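Local coordinates for protein endo-xylogalacturonan hydrolase A (Aspergillus tubingensis, PDB 4C2L) that hydrolyses xylogalacturonan, cutting the xylose-substituted galacturonic acid backbone found in the hairy regions of pectin, at residues F215-I227 with D245-T257. Residues are numbered along the deposited sequence; the frame is centred on the assembly and turned at random.
Sequences FKPSSNYVTVDTI and DDSVKNIYVTGAT. With NAG (2-acetamido-2-deoxy-beta-D-glucopyranose), chain B; NAG (2-acetamido-2-deoxy-beta-D-glucopyranose), chain C; SO4 (sulfate ion), chain J; SO4 (sulfate ion), chain E.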
ATOM      1  N   PHE A 215      -5.838   1.860   2.056  1.00 11.60           N
ATOM      2  CA  PHE A 215      -6.472   1.729   3.342  1.00 12.66           C
ATOM      3  C   PHE A 215      -7.569   0.700   3.235  1.00 13.18           C
ATOM      4  O   PHE A 215      -8.576   0.874   2.526  1.00 13.20           O
ATOM      5  CB  PHE A 215      -6.976   3.077   3.844  1.00 12.52           C
ATOM      6  CG  PHE A 215      -5.930   4.154   3.795  1.00 12.47           C
ATOM      7  CD1 PHE A 215      -4.938   4.219   4.770  1.00 12.96           C
ATOM      8  CD2 PHE A 215      -5.914   5.066   2.749  1.00 12.78           C
ATOM      9  CE1 PHE A 215      -3.958   5.211   4.727  1.00 13.08           C
ATOM     10  CE2 PHE A 215      -4.938   6.069   2.692  1.00 12.97           C
ATOM     11  CZ  PHE A 215      -3.949   6.126   3.675  1.00 12.75           C
ATOM     12  N   LYS A 216      -7.338  -0.395   3.938  1.00 12.79           N
ATOM     13  CA  LYS A 216      -8.197  -1.560   3.852  1.00 13.41           C
ATOM     14  C   LYS A 216      -9.136  -1.573   5.062  1.00 13.17           C
ATOM     15  O   LYS A 216      -8.950  -0.783   5.993  1.00 12.23           O
ATOM     16  CB  LYS A 216      -7.324  -2.814   3.810  1.00 13.98           C
ATOM     17  CG  LYS A 216      -6.364  -2.824   2.621  1.00 15.21           C
ATOM     18  CD  LYS A 216      -7.141  -2.822   1.302  1.00 15.93           C
ATOM     19  CE  LYS A 216      -6.276  -3.259   0.114  1.00 16.98           C
ATOM     20  NZ  LYS A 216      -7.006  -3.022  -1.166  1.00 16.31           N
ATOM     21  N   PRO A 217     -10.126  -2.481   5.062  1.00 13.71           N
ATOM     22  CA  PRO A 217     -11.115  -2.516   6.143  1.00 14.21           C
ATOM     23  C   PRO A 217     -10.492  -2.562   7.529  1.00 14.54           C
ATOM     24  O   PRO A 217      -9.502  -3.276   7.758  1.00 14.90           O
ATOM     25  CB  PRO A 217     -11.889  -3.801   5.843  1.00 14.59           C
ATOM     26  CG  PRO A 217     -11.890  -3.844   4.358  1.00 14.77           C
ATOM     27  CD  PRO A 217     -10.487  -3.418   3.978  1.00 14.14           C
ATOM     28  N   SER A 218     -11.078  -1.787   8.437  1.00 14.08           N
ATOM     29  CA  SER A 218     -10.655  -1.645   9.839  1.00 14.54           C
ATOM     30  C   SER A 218      -9.370  -0.850  10.082  1.00 14.09           C
ATOM     31  O   SER A 218      -8.862  -0.830  11.209  1.00 14.10           O
ATOM     32  CB  SER A 218     -10.655  -2.989  10.594  1.00 15.85           C
ATOM     33  OG  SER A 218     -11.911  -3.620  10.419  1.00 17.21           O
ATOM     34  N   SER A 219      -8.842  -0.176   9.056  1.00 14.16           N
ATOM     35  CA  SER A 219      -7.768   0.776   9.328  1.00 13.66           C
ATOM     36  C   SER A 219      -8.323   1.989  10.074  1.00 14.33           C
ATOM     37  O   SER A 219      -9.435   2.459   9.793  1.00 14.61           O
ATOM     38  CB  SER A 219      -7.020   1.203   8.056  1.00 13.82           C
ATOM     39  OG  SER A 219      -7.913   1.565   7.022  1.00 13.69           O
ATOM     40  N   ASN A 220      -7.541   2.475  11.028  1.00 14.58           N
ATOM     41  CA  ASN A 220      -7.973   3.569  11.907  1.00 14.91           C
ATOM     42  C   ASN A 220      -6.743   4.279  12.426  1.00 14.82           C
ATOM     43  O   ASN A 220      -5.774   3.641  12.858  1.00 15.16           O
ATOM     44  CB  ASN A 220      -8.774   2.976  13.085  1.00 15.61           C
ATOM     45  CG  ASN A 220      -9.479   4.024  13.932  1.00 17.03           C
ATOM     46  OD1 ASN A 220      -9.606   5.192  13.551  1.00 17.20           O
ATOM     47  ND2 ASN A 220      -9.951   3.592  15.113  1.00 18.19           N
ATOM     48  N   TYR A 221      -6.782   5.610  12.398  1.00 14.20           N
ATOM     49  CA  TYR A 221      -5.656   6.439  12.851  1.00 14.35           C
ATOM     50  C   TYR A 221      -4.377   6.099  12.083  1.00 14.12           C
ATOM     51  O   TYR A 221      -3.397   5.591  12.654  1.00 14.55           O
ATOM     52  CB  TYR A 221      -5.448   6.338  14.362  1.00 15.92           C
ATOM     53  CG  TYR A 221      -6.618   6.879  15.151  1.00 17.37           C
ATOM     54  CD1 TYR A 221      -6.941   8.234  15.106  1.00 18.66           C
ATOM     55  CD2 TYR A 221      -7.396   6.038  15.943  1.00 18.91           C
ATOM     56  CE1 TYR A 221      -8.023   8.739  15.819  1.00 19.36           C
ATOM     57  CE2 TYR A 221      -8.477   6.536  16.674  1.00 20.15           C
ATOM     58  CZ  TYR A 221      -8.778   7.885  16.600  1.00 20.73           C
ATOM     59  OH  TYR A 221      -9.847   8.383  17.314  1.00 22.46           O
ATOM     60  N   VAL A 222      -4.398   6.395  10.793  1.00 13.38           N
ATOM     61  CA  VAL A 222      -3.219   6.234   9.933  1.00 12.96           C
ATOM     62  C   VAL A 222      -2.777   7.612   9.479  1.00 13.33           C
ATOM     63  O   VAL A 222      -3.603   8.430   9.038  1.00 12.88           O
ATOM     64  CB  VAL A 222      -3.496   5.349   8.694  1.00 13.01           C
ATOM     65  CG1 VAL A 222      -2.205   5.098   7.897  1.00 13.44           C
ATOM     66  CG2 VAL A 222      -4.120   4.022   9.127  1.00 13.66           C
ATOM     67  N   THR A 223      -1.483   7.863   9.599  1.00 13.01           N
ATOM     68  CA  THR A 223      -0.888   9.088   9.086  1.00 13.97           C
ATOM     69  C   THR A 223       0.124   8.718   8.033  1.00 13.58           C
ATOM     70  O   THR A 223       0.977   7.852   8.259  1.00 12.81           O
ATOM     71  CB  THR A 223      -0.182   9.858  10.213  1.00 15.13           C
ATOM     72  OG1 THR A 223      -1.153  10.252  11.186  1.00 19.09           O
ATOM     73  CG2 THR A 223       0.513  11.106   9.678  1.00 16.21           C
ATOM     74  N   VAL A 224       0.028   9.373   6.881  1.00 12.98           N
ATOM     75  CA  VAL A 224       1.027   9.238   5.859  1.00 14.12           C
ATOM     76  C   VAL A 224       1.531  10.671   5.638  1.00 14.14           C
ATOM     77  O   VAL A 224       0.755  11.553   5.274  1.00 14.17           O
ATOM     78  CB  VAL A 224       0.436   8.692   4.530  1.00 13.29           C
ATOM     79  CG1 VAL A 224       1.530   8.567   3.465  1.00 13.91           C
ATOM     80  CG2 VAL A 224      -0.256   7.340   4.734  1.00 13.52           C
ATOM     81  N   ASP A 225       2.824  10.883   5.848  1.00 14.71           N
ATOM     82  CA  ASP A 225       3.406  12.240   5.745  1.00 15.97           C
ATOM     83  C   ASP A 225       4.672  12.207   4.899  1.00 15.63           C
ATOM     84  O   ASP A 225       5.688  11.693   5.356  1.00 17.01           O
ATOM     85  CB  ASP A 225       3.724  12.736   7.156  1.00 17.43           C
ATOM     86  CG  ASP A 225       4.223  14.175   7.189  1.00 20.32           C
ATOM     87  OD1 ASP A 225       4.741  14.691   6.169  1.00 20.17           O
ATOM     88  OD2 ASP A 225       4.083  14.795   8.267  1.00 23.89           O
ATOM     89  N   THR A 226       4.596  12.770   3.697  1.00 15.14           N
ATOM     90  CA  THR A 226       5.717  12.866   2.747  1.00 15.08           C
ATOM     91  C   THR A 226       5.998  11.529   2.071  1.00 15.42           C
ATOM     92  O   THR A 226       6.692  10.655   2.605  1.00 15.56           O
ATOM     93  CB  THR A 226       7.000  13.467   3.366  1.00 15.94           C
ATOM     94  OG1 THR A 226       6.653  14.620   4.139  1.00 16.91           O
ATOM     95  CG2 THR A 226       8.004  13.859   2.261  1.00 16.53           C
ATOM     96  N   ILE A 227       5.434  11.387   0.889  1.00 14.74           N
ATOM     97  CA  ILE A 227       5.550  10.154   0.151  1.00 14.92           C
ATOM     98  C   ILE A 227       5.623  10.492  -1.322  1.00 15.43           C
ATOM     99  O   ILE A 227       4.968  11.439  -1.799  1.00 15.60           O
ATOM    100  CB  ILE A 227       4.379   9.190   0.493  1.00 14.81           C
ATOM    101  CG1 ILE A 227       4.535   7.859  -0.242  1.00 14.80           C
ATOM    102  CG2 ILE A 227       3.019   9.822   0.166  1.00 14.87           C
ATOM    103  CD1 ILE A 227       3.720   6.742   0.394  1.00 15.55           C
ATOM    104  N   ASP A 245     -19.406  -5.592   5.868  1.00 21.68           N
ATOM    105  CA  ASP A 245     -19.494  -4.185   6.201  1.00 22.12           C
ATOM    106  C   ASP A 245     -18.104  -3.752   6.637  1.00 20.36           C
ATOM    107  O   ASP A 245     -17.559  -4.283   7.603  1.00 20.66           O
ATOM    108  CB  ASP A 245     -20.508  -3.983   7.332  1.00 24.28           C
ATOM    109  CG  ASP A 245     -21.959  -3.983   6.835  1.00 27.32           C
ATOM    110  OD1 ASP A 245     -22.217  -4.220   5.630  1.00 25.49           O
ATOM    111  OD2 ASP A 245     -22.862  -3.720   7.670  1.00 30.43           O
ATOM    112  N   ASP A 246     -17.529  -2.799   5.912  1.00 17.87           N
ATOM    113  CA  ASP A 246     -16.132  -2.428   6.090  1.00 16.92           C
ATOM    114  C   ASP A 246     -16.030  -0.946   6.400  1.00 16.74           C
ATOM    115  O   ASP A 246     -16.772  -0.145   5.828  1.00 16.51           O
ATOM    116  CB  ASP A 246     -15.364  -2.663   4.789  1.00 16.37           C
ATOM    117  CG  ASP A 246     -15.217  -4.132   4.434  1.00 17.17           C
ATOM    118  OD1 ASP A 246     -15.172  -4.981   5.351  1.00 17.39           O
ATOM    119  OD2 ASP A 246     -15.111  -4.429   3.224  1.00 17.00           O
ATOM    120  N   SER A 247     -15.099  -0.582   7.274  1.00 16.06           N
ATOM    121  CA  SER A 247     -14.880   0.828   7.571  1.00 17.19           C
ATOM    122  C   SER A 247     -13.413   1.238   7.495  1.00 16.17           C
ATOM    123  O   SER A 247     -12.504   0.436   7.756  1.00 15.59           O
ATOM    124  CB  SER A 247     -15.455   1.200   8.934  1.00 20.42           C
ATOM    125  OG  SER A 247     -14.576   0.782   9.947  1.00 24.51           O
ATOM    126  N   VAL A 248     -13.201   2.494   7.112  1.00 14.48           N
ATOM    127  CA  VAL A 248     -11.879   3.123   7.160  1.00 13.56           C
ATOM    128  C   VAL A 248     -12.120   4.473   7.818  1.00 13.36           C
ATOM    129  O   VAL A 248     -13.027   5.209   7.395  1.00 13.35           O
ATOM    130  CB  VAL A 248     -11.282   3.312   5.746  1.00 13.54           C
ATOM    131  CG1 VAL A 248     -10.009   4.164   5.803  1.00 13.05           C
ATOM    132  CG2 VAL A 248     -10.953   1.963   5.122  1.00 13.34           C
ATOM    133  N   LYS A 249     -11.370   4.787   8.865  1.00 13.22           N
ATOM    134  CA  LYS A 249     -11.552   6.077   9.525  1.00 14.65           C
ATOM    135  C   LYS A 249     -10.306   6.745  10.034  1.00 13.83           C
ATOM    136  O   LYS A 249      -9.289   6.086  10.297  1.00 12.80           O
ATOM    137  CB  LYS A 249     -12.570   5.974  10.667  1.00 16.75           C
ATOM    138  CG  LYS A 249     -12.301   4.905  11.677  1.00 19.80           C
ATOM    139  CD  LYS A 249     -13.525   4.690  12.566  1.00 22.07           C
ATOM    140  CE  LYS A 249     -13.132   3.802  13.721  1.00 24.15           C
ATOM    141  NZ  LYS A 249     -14.279   3.614  14.653  1.00 25.84           N
ATOM    142  N   ASN A 250     -10.395   8.066  10.186  1.00 13.31           N
ATOM    143  CA  ASN A 250      -9.358   8.833  10.877  1.00 13.17           C
ATOM    144  C   ASN A 250      -8.003   8.670  10.193  1.00 13.06           C
ATOM    145  O   ASN A 250      -6.996   8.233  10.795  1.00 12.71           O
ATOM    146  CB  ASN A 250      -9.319   8.446  12.353  1.00 13.76           C
ATOM    147  CG  ASN A 250     -10.684   8.569  13.011  1.00 14.59           C
ATOM    148  OD1 ASN A 250     -11.418   9.537  12.755  1.00 14.41           O
ATOM    149  ND2 ASN A 250     -11.049   7.582  13.836  1.00 14.48           N
ATOM    150  N   ILE A 251      -8.002   9.055   8.923  1.00 12.37           N
ATOM    151  CA  ILE A 251      -6.824   8.930   8.059  1.00 12.37           C
ATOM    152  C   ILE A 251      -6.342  10.319   7.683  1.00 12.88           C
ATOM    153  O   ILE A 251      -7.151  11.170   7.283  1.00 12.89           O
ATOM    154  CB  ILE A 251      -7.184   8.176   6.763  1.00 12.10           C
ATOM    155  CG1 ILE A 251      -7.871   6.810   7.035  1.00 12.70           C
ATOM    156  CG2 ILE A 251      -5.983   8.056   5.827  1.00 12.10           C
ATOM    157  CD1 ILE A 251      -7.032   5.799   7.783  1.00 12.82           C
ATOM    158  N   TYR A 252      -5.026  10.543   7.767  1.00 12.64           N
ATOM    159  CA  TYR A 252      -4.477  11.832   7.363  1.00 13.28           C
ATOM    160  C   TYR A 252      -3.288  11.599   6.446  1.00 12.99           C
ATOM    161  O   TYR A 252      -2.312  10.960   6.842  1.00 13.32           O
ATOM    162  CB  TYR A 252      -4.075  12.650   8.596  1.00 14.41           C
ATOM    163  CG  TYR A 252      -3.554  14.013   8.216  1.00 15.82           C
ATOM    164  CD1 TYR A 252      -4.437  15.031   7.843  1.00 17.13           C
ATOM    165  CD2 TYR A 252      -2.186  14.264   8.181  1.00 16.96           C
ATOM    166  CE1 TYR A 252      -3.963  16.284   7.458  1.00 18.35           C
ATOM    167  CE2 TYR A 252      -1.701  15.516   7.804  1.00 18.23           C
ATOM    168  CZ  TYR A 252      -2.594  16.508   7.436  1.00 19.47           C
ATOM    169  OH  TYR A 252      -2.117  17.741   7.034  1.00 21.46           O
ATOM    170  N   VAL A 253      -3.376  12.112   5.227  1.00 12.71           N
ATOM    171  CA  VAL A 253      -2.310  11.942   4.242  1.00 12.69           C
ATOM    172  C   VAL A 253      -1.875  13.329   3.799  1.00 13.45           C
ATOM    173  O   VAL A 253      -2.694  14.118   3.345  1.00 14.24           O
ATOM    174  CB  VAL A 253      -2.770  11.169   3.004  1.00 12.79           C
ATOM    175  CG1 VAL A 253      -1.609  11.046   2.017  1.00 13.16           C
ATOM    176  CG2 VAL A 253      -3.276   9.778   3.387  1.00 12.82           C
ATOM    177  N   THR A 254      -0.595  13.622   3.935  1.00 13.29           N
ATOM    178  CA  THR A 254      -0.090  14.928   3.490  1.00 13.90           C
ATOM    179  C   THR A 254       1.244  14.788   2.760  1.00 14.03           C
ATOM    180  O   THR A 254       2.029  13.889   3.058  1.00 14.07           O
ATOM    181  CB  THR A 254       0.013  15.922   4.670  1.00 14.62           C
ATOM    182  OG1 THR A 254       0.225  17.257   4.167  1.00 15.63           O
ATOM    183  CG2 THR A 254       1.141  15.515   5.659  1.00 15.19           C
ATOM    184  N   GLY A 255       1.480  15.673   1.799  1.00 14.03           N
ATOM    185  CA  GLY A 255       2.785  15.753   1.132  1.00 14.34           C
ATOM    186  C   GLY A 255       3.053  14.608   0.178  1.00 14.56           C
ATOM    187  O   GLY A 255       4.141  14.020   0.193  1.00 15.00           O
ATOM    188  N   ALA A 256       2.071  14.279  -0.649  1.00 14.47           N
ATOM    189  CA  ALA A 256       2.210  13.170  -1.591  1.00 15.65           C
ATOM    190  C   ALA A 256       2.559  13.670  -2.978  1.00 16.29           C
ATOM    191  O   ALA A 256       1.841  14.489  -3.559  1.00 17.00           O
ATOM    192  CB  ALA A 256       0.930  12.350  -1.656  1.00 15.58           C
ATOM    193  N   THR A 257       3.657  13.168  -3.512  1.00 15.89           N
ATOM    194  CA  THR A 257       4.004  13.446  -4.903  1.00 16.82           C
ATOM    195  C   THR A 257       3.680  12.204  -5.711  1.00 17.26           C
ATOM    196  O   THR A 257       4.330  11.159  -5.553  1.00 16.93           O
ATOM    197  CB  THR A 257       5.487  13.808  -5.029  1.00 18.21           C
ATOM    198  OG1 THR A 257       5.750  14.944  -4.199  1.00 19.25           O
ATOM    199  CG2 THR A 257       5.857  14.135  -6.511  1.00 18.55           C
TER
HETATM  200  C1  NAG B   1      -9.467  12.563  12.223  1.00 19.28           C
HETATM  201  C2  NAG B   1      -9.595  12.662  13.746  1.00 22.08           C
HETATM  202  C3  NAG B   1      -8.297  13.154  14.381  1.00 22.96           C
HETATM  203  C4  NAG B   1      -7.092  12.349  13.877  1.00 22.86           C
HETATM  204  C5  NAG B   1      -7.108  12.274  12.335  1.00 20.44           C
HETATM  205  C6  NAG B   1      -5.973  11.453  11.700  1.00 18.50           C
HETATM  206  C7  NAG B   1     -11.815  13.242  14.584  1.00 26.78           C
HETATM  207  C8  NAG B   1     -12.780  14.365  14.847  1.00 28.29           C
HETATM  208  N2  NAG B   1     -10.646  13.606  14.072  1.00 24.07           N
HETATM  209  O3  NAG B   1      -8.404  13.044  15.787  1.00 24.27           O
HETATM  210  O4  NAG B   1      -5.908  12.979  14.349  1.00 26.27           O
HETATM  211  O5  NAG B   1      -8.348  11.763  11.884  1.00 18.86           O
HETATM  212  O6  NAG B   1      -5.832  10.188  12.311  1.00 18.29           O
HETATM  213  O7  NAG B   1     -12.130  12.080  14.839  1.00 29.28           O
HETATM  214  C1  NAG C   2      -5.064  12.013  15.013  1.00 30.61           C
HETATM  215  C2  NAG C   2      -3.635  12.568  15.103  1.00 33.41           C
HETATM  216  C3  NAG C   2      -2.696  11.761  15.998  1.00 37.21           C
HETATM  217  C4  NAG C   2      -3.361  11.176  17.241  1.00 37.68           C
HETATM  218  C5  NAG C   2      -4.758  10.630  16.917  1.00 35.28           C
HETATM  219  C6  NAG C   2      -5.478  10.173  18.177  1.00 36.25           C
HETATM  220  C7  NAG C   2      -2.914  13.787  13.133  1.00 32.52           C
HETATM  221  C8  NAG C   2      -2.266  13.728  11.779  1.00 31.47           C
HETATM  222  N2  NAG C   2      -3.026  12.634  13.786  1.00 32.66           N
HETATM  223  O3  NAG C   2      -1.686  12.642  16.418  1.00 41.27           O
HETATM  224  O4  NAG C   2      -2.529  10.164  17.781  1.00 40.56           O
HETATM  225  O5  NAG C   2      -5.542  11.633  16.290  1.00 33.28           O
HETATM  226  O6  NAG C   2      -5.672  11.306  18.993  1.00 38.87           O
HETATM  227  O7  NAG C   2      -3.325  14.847  13.594  1.00 31.79           O
HETATM  228  S   SO4 J1412     -14.697   7.360  15.481  1.00 47.24           S
HETATM  229  O1  SO4 J1412     -15.218   7.748  14.147  1.00 47.52           O
HETATM  230  O2  SO4 J1412     -15.325   8.237  16.502  1.00 49.23           O
HETATM  231  O3  SO4 J1412     -13.225   7.511  15.560  1.00 41.32           O
HETATM  232  O4  SO4 J1412     -15.063   5.940  15.724  1.00 46.72           O
HETATM  233  S   SO4 E1407      -8.572  -4.107  -4.275  1.00 29.69           S
HETATM  234  O1  SO4 E1407      -7.807  -3.772  -5.495  1.00 32.74           O
HETATM  235  O2  SO4 E1407      -9.880  -4.677  -4.687  1.00 32.70           O
HETATM  236  O3  SO4 E1407      -8.713  -2.855  -3.518  1.00 30.45           O
HETATM  237  O4  SO4 E1407      -7.857  -5.139  -3.505  1.00 33.01           O
HETATM  238  O   HOH W   1     -14.096  -2.874   8.845  1.00 16.74           O
HETATM  239  O   HOH W   2     -11.864   1.482  10.806  1.00 15.83           O
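Ile251 lays its CG2 methyl over one face of the Phe215 ring, 3.7 Å from the ring centroid in a CH-pi contact, while CZ of the ring also reaches Val253 CG2. CG1 of Ile251 lies anti to its carbonyl carbon (chi1 -53°), which, with the bend at chi2, brings CD1 to Val222 CG2 at 3.7 Å. Val224 beside Val253 and Ile227 CG2 against Ala256 CB continue this apolar row inside the right-handed parallel beta-helix of family 28. Strands 222-225 and 251-257 run parallel, 2° apart, in neighbouring coils; Val222 O accepts from Tyr252 N at 2.8 Å, and Tyr252 O accepts in turn from Val224 N.

On the outer side, where both chains turn a corner, Asn250 lies alongside Tyr221, its CB and ND2 over one ring face and the amide 22° from the ring plane. Asn250 ND2 gives one bond to Asn220 OD1 (2.8 Å), in that carbonyl plane, and another to O3 of a sulfate ion, probably from the crystallisation liquor; Lys249 NZ reaches O4 of the same ion at 2.7 Å. O6 of an attached N-acetylglucosamine donates to Asn250 O.

Bonded through ND2 to Asn220 and through OD1 to Asn283, the Asn250 amide has its flip state defined even without the sulfate. These side-chain bonds join three successive coils at the corner beside the glycan, where the Tyr198 and Tyr221 rings meet nearly parallel.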